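Local atomic coordinates of phosphotriesterase homology protein (Escherichia coli, PDB entry 1BF6), a protein that hydrolyses phosphorylated glyceryl acetates, and also aromatic acetates and propionates, and binds two zinc ions per subunit. Residues 189-192 and 193-197; 265-268 and 269-272. All coordinates share one frame; numbering follows the deposited sequence.

Interaction 1 (189-192 and 193-197); sequences KDNL and DNILK. With SO4 (sulfate ion), chain E.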
loop_
_atom_site.group_PDB
_atom_site.type_symbol
_atom_site.label_atom_id
_atom_site.label_comp_id
_atom_site.label_asym_id
_atom_site.label_seq_id
_atom_site.Cartn_x
_atom_site.Cartn_y
_atom_site.Cartn_z
ATOM N N LYS A 189 0.836 0.668 16.196
ATOM C CA LYS A 189 0.491 0.655 17.616
ATOM C C LYS A 189 -0.116 -0.713 17.940
ATOM O O LYS A 189 -0.357 -1.514 17.028
ATOM C CB LYS A 189 -0.528 1.756 17.941
ATOM C CG LYS A 189 -1.898 1.523 17.337
ATOM C CD LYS A 189 -2.908 2.495 17.882
ATOM C CE LYS A 189 -4.220 2.372 17.143
ATOM N NZ LYS A 189 -5.180 3.392 17.619
ATOM N N ASP A 190 -0.300 -0.998 19.233
ATOM C CA ASP A 190 -0.919 -2.248 19.672
ATOM C C ASP A 190 -2.323 -2.063 19.113
ATOM O O ASP A 190 -3.080 -1.216 19.586
ATOM C CB ASP A 190 -0.939 -2.348 21.208
ATOM C CG ASP A 190 0.469 -2.537 21.820
ATOM O OD1 ASP A 190 1.435 -2.774 21.068
ATOM O OD2 ASP A 190 0.606 -2.453 23.064
ATOM N N ASN A 191 -2.642 -2.838 18.086
ATOM C CA ASN A 191 -3.904 -2.685 17.369
ATOM C C ASN A 191 -4.647 -4.011 17.126
ATOM O O ASN A 191 -5.466 -4.108 16.209
ATOM C CB ASN A 191 -3.525 -2.028 16.026
ATOM C CG ASN A 191 -4.690 -1.333 15.326
ATOM O OD1 ASN A 191 -4.653 -1.159 14.108
ATOM N ND2 ASN A 191 -5.681 -0.885 16.085
ATOM N N LEU A 192 -4.405 -5.013 17.969
ATOM C CA LEU A 192 -5.037 -6.321 17.780
ATOM C C LEU A 192 -6.565 -6.329 17.760
ATOM O O LEU A 192 -7.167 -6.921 16.868
ATOM C CB LEU A 192 -4.515 -7.341 18.802
ATOM C CG LEU A 192 -4.800 -8.801 18.461
ATOM C CD1 LEU A 192 -4.231 -9.148 17.090
ATOM C CD2 LEU A 192 -4.205 -9.696 19.531
ATOM N N ASP A 193 -7.192 -5.645 18.711
ATOM C CA ASP A 193 -8.652 -5.627 18.764
ATOM C C ASP A 193 -9.256 -5.164 17.458
ATOM O O ASP A 193 -10.061 -5.881 16.865
ATOM C CB ASP A 193 -9.153 -4.776 19.925
ATOM C CG ASP A 193 -8.810 -5.384 21.267
ATOM O OD1 ASP A 193 -8.896 -6.630 21.402
ATOM O OD2 ASP A 193 -8.443 -4.622 22.187
ATOM N N ASN A 194 -8.812 -4.006 16.977
ATOM C CA ASN A 194 -9.315 -3.472 15.720
ATOM C C ASN A 194 -9.016 -4.407 14.550
ATOM O O ASN A 194 -9.858 -4.611 13.689
ATOM C CB ASN A 194 -8.703 -2.103 15.425
ATOM C CG ASN A 194 -9.285 -0.981 16.281
ATOM O OD1 ASN A 194 -8.709 0.107 16.333
ATOM N ND2 ASN A 194 -10.412 -1.231 16.949
ATOM N N ILE A 195 -7.801 -4.952 14.504
ATOM C CA ILE A 195 -7.413 -5.842 13.417
ATOM C C ILE A 195 -8.316 -7.076 13.342
ATOM O O ILE A 195 -8.735 -7.471 12.256
ATOM C CB ILE A 195 -5.907 -6.248 13.522
ATOM C CG1 ILE A 195 -5.022 -5.055 13.158
ATOM C CG2 ILE A 195 -5.578 -7.409 12.582
ATOM C CD1 ILE A 195 -3.555 -5.319 13.349
ATOM N N LEU A 196 -8.623 -7.670 14.495
ATOM C CA LEU A 196 -9.478 -8.857 14.540
ATOM C C LEU A 196 -10.884 -8.525 14.022
ATOM O O LEU A 196 -11.489 -9.305 13.275
ATOM C CB LEU A 196 -9.544 -9.409 15.967
ATOM C CG LEU A 196 -8.226 -9.996 16.484
ATOM C CD1 LEU A 196 -8.377 -10.379 17.938
ATOM C CD2 LEU A 196 -7.826 -11.192 15.633
ATOM N N LYS A 197 -11.368 -7.336 14.374
ATOM C CA LYS A 197 -12.681 -6.880 13.931
ATOM C C LYS A 197 -12.687 -6.644 12.431
ATOM O O LYS A 197 -13.614 -7.073 11.735
ATOM C CB LYS A 197 -13.096 -5.620 14.697
ATOM C CG LYS A 197 -13.395 -5.919 16.162
ATOM C CD LYS A 197 -13.712 -4.679 16.976
ATOM C CE LYS A 197 -13.978 -5.043 18.428
ATOM N NZ LYS A 197 -14.192 -3.821 19.255
HETATM S S SO4 E . -8.748 4.034 16.555
HETATM O O1 SO4 E . -8.317 5.028 17.534
HETATM O O2 SO4 E . -9.425 4.731 15.373
HETATM O O3 SO4 E . -7.564 3.209 15.979
HETATM O O4 SO4 E . -9.688 3.041 17.240
HETATM O O HOH W 1 -7.043 -1.961 18.468
#
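At the N-terminal end of helix 192-200, N191 meets N194. N191 sits at the N-cap position, but its side chain makes no capping bond. Instead its ND2 reaches N194 OD1 in a weak hydrogen bond of 3.2 Å, bent to 134° at the hydrogen. The two amide planes stand 86° apart, nearly perpendicular. CG of N191 lies anti to the backbone N (chi1 -160°), and this turns the amide along the first turn toward N194. A water joins the same pair: it accepts from N191 ND2 at 2.9 Å and from the backbone N of N194. The first-turn amide of N194 is therefore met by solvent rather than by a cap side chain.

The helix follows the strand 181-183 in the TIM-barrel fold of the phosphotriesterase family. Its opening main-chain hydrogen bonds are I195 N to N191 O at 3.0 Å and L196 N to L192 O at 2.9 Å. The CG1 of I195 lies 3.2 Å from N191 O, and I195 faces inward onto V205 and F207 of strand 204-207. One turn apart, L192 and L196 touch through L192 CG and L196 CD1, 3.9 Å from each other. Both leucines also pack on L228 of helix 218-230.

Before the helix start, the side chain of K189 is extended beyond CG, and K189 NZ donates a hydrogen bond to sulfate O3, 2.9 Å away. M163 N holds the same sulfate, which probably came from the crystallisation liquor.

Interaction 2 (265-268 and 269-272); sequences IPQL and RQSG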
loop_
_atom_site.group_PDB
_atom_site.type_symbol
_atom_site.label_atom_id
_atom_site.label_comp_id
_atom_site.label_asym_id
_atom_site.label_seq_id
_atom_site.Cartn_x
_atom_site.Cartn_y
_atom_site.Cartn_z
ATOM N N ILE A 265 11.713 -10.872 7.972
ATOM C CA ILE A 265 11.235 -12.252 7.812
ATOM C C ILE A 265 12.159 -13.244 8.550
ATOM O O ILE A 265 11.675 -14.192 9.167
ATOM C CB ILE A 265 10.994 -12.620 6.319
ATOM C CG1 ILE A 265 9.817 -11.789 5.771
ATOM C CG2 ILE A 265 10.697 -14.122 6.161
ATOM C CD1 ILE A 265 8.517 -11.953 6.565
ATOM N N PRO A 266 13.498 -13.051 8.479
ATOM C CA PRO A 266 14.365 -13.989 9.215
ATOM C C PRO A 266 14.041 -13.963 10.719
ATOM O O PRO A 266 13.979 -15.008 11.353
ATOM C CB PRO A 266 15.760 -13.463 8.913
ATOM C CG PRO A 266 15.635 -13.068 7.484
ATOM C CD PRO A 266 14.287 -12.309 7.481
ATOM N N GLN A 267 13.753 -12.783 11.277
ATOM C CA GLN A 267 13.406 -12.673 12.702
ATOM C C GLN A 267 12.063 -13.336 12.978
ATOM O O GLN A 267 11.858 -13.929 14.032
ATOM C CB GLN A 267 13.376 -11.204 13.167
ATOM C CG GLN A 267 14.740 -10.516 13.124
ATOM C CD GLN A 267 14.675 -8.998 13.340
ATOM O OE1 GLN A 267 15.672 -8.380 13.719
ATOM N NE2 GLN A 267 13.521 -8.394 13.067
ATOM N N LEU A 268 11.150 -13.225 12.012
ATOM C CA LEU A 268 9.827 -13.827 12.115
ATOM C C LEU A 268 9.983 -15.361 12.118
ATOM O O LEU A 268 9.391 -16.049 12.947
ATOM C CB LEU A 268 8.963 -13.377 10.931
ATOM C CG LEU A 268 7.470 -13.698 11.011
ATOM C CD1 LEU A 268 6.891 -13.125 12.296
ATOM C CD2 LEU A 268 6.752 -13.122 9.789
ATOM N N ARG A 269 10.778 -15.889 11.196
ATOM C CA ARG A 269 11.006 -17.333 11.147
ATOM C C ARG A 269 11.694 -17.803 12.441
ATOM O O ARG A 269 11.351 -18.852 12.999
ATOM C CB ARG A 269 11.836 -17.723 9.922
ATOM C CG ARG A 269 11.081 -17.655 8.594
ATOM C CD ARG A 269 11.836 -18.341 7.479
ATOM N NE ARG A 269 13.156 -17.744 7.280
ATOM C CZ ARG A 269 13.511 -17.016 6.225
ATOM N NH1 ARG A 269 12.665 -16.811 5.221
ATOM N NH2 ARG A 269 14.740 -16.509 6.164
ATOM N N GLN A 270 12.617 -16.992 12.953
ATOM C CA GLN A 270 13.321 -17.330 14.190
ATOM C C GLN A 270 12.360 -17.411 15.370
ATOM O O GLN A 270 12.509 -18.269 16.241
ATOM C CB GLN A 270 14.452 -16.326 14.467
ATOM C CG GLN A 270 15.637 -16.463 13.501
ATOM C CD GLN A 270 16.456 -15.179 13.353
ATOM O OE1 GLN A 270 16.402 -14.274 14.203
ATOM N NE2 GLN A 270 17.210 -15.090 12.260
ATOM N N SER A 271 11.337 -16.557 15.369
ATOM C CA SER A 271 10.352 -16.560 16.442
ATOM C C SER A 271 9.358 -17.716 16.320
ATOM O O SER A 271 8.498 -17.881 17.188
ATOM C CB SER A 271 9.595 -15.224 16.498
ATOM O OG SER A 271 8.792 -15.035 15.345
ATOM N N GLY A 272 9.434 -18.478 15.228
ATOM C CA GLY A 272 8.529 -19.614 15.076
ATOM C C GLY A 272 7.712 -19.816 13.805
ATOM O O GLY A 272 7.105 -20.874 13.641
#
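R269 lies one turn after I265 and P266, near the C-terminal end of helix 259-270. Its backbone N donates a hydrogen bond to I265 O at 2.8 Å. The side chain bends at chi3 and turns back along the helix. NH1 of R269 comes to 3.5 Å from CG2 of I265, and NH2 of R269 lies 3.8 Å from CG of P266. The I265 carbonyl oxygen sits over one face of the guanidinium, offset toward its rim. NH1 also hydrogen-bonds to Q275 OE1 across the turn to the next helix, so the group is held by a polar partner and rests on aliphatic carbon.

Q270 comes next. Its N donates to P266 O at 2.9 Å, tilted 23° from the carbonyl plane. Its side chain runs out over the same oxygen, and CG of Q270 lies 3.1 Å from P266 O. NE2 is also near that oxygen, but the angle is too poor for a hydrogen bond. The proline ring meets the amide only loosely, through its CB.

S271 N donates to Q267 O at 3.0 Å and makes a second, weak hydrogen bond to L268 O. The S271 hydroxyl OG gives its hydrogen to L268 O at 2.7 Å. Its chi1 of 66° sets OG between the backbone N and the carbonyl carbon, facing back into the last turn. OG is also hydrogen-bonded with H226 NE2 of helix 218-230.

G272 leaves the helix with a positive phi. Its N donates to R269 O, and the turn closes as a Schellman motif. The S271 hydroxyl thus gives L268 O a firm side-chain donor at the helix end, beside the weak bond from the S271 amide.

From the N terminus, interaction 1 comes first, after strand 181-183, where the loop passes into helix 192-200. Interaction 2 follows much later, at the far end of helix 259-270, before helix 275-289. Each is local, joining residues three or four apart in adjoining segments, so neither closes a long loop. The two lie in series and do not nest or cross. The centres of interactions 1 and 2 are about 21 Å apart, and they do not touch. One contact starts a helix; the other ends one. Helix 218-230 is their common neighbour: L192 and L196 pack on it from 189-197, and L268 and S271 from 265-272. Interaction 2 also meets helix 275-289.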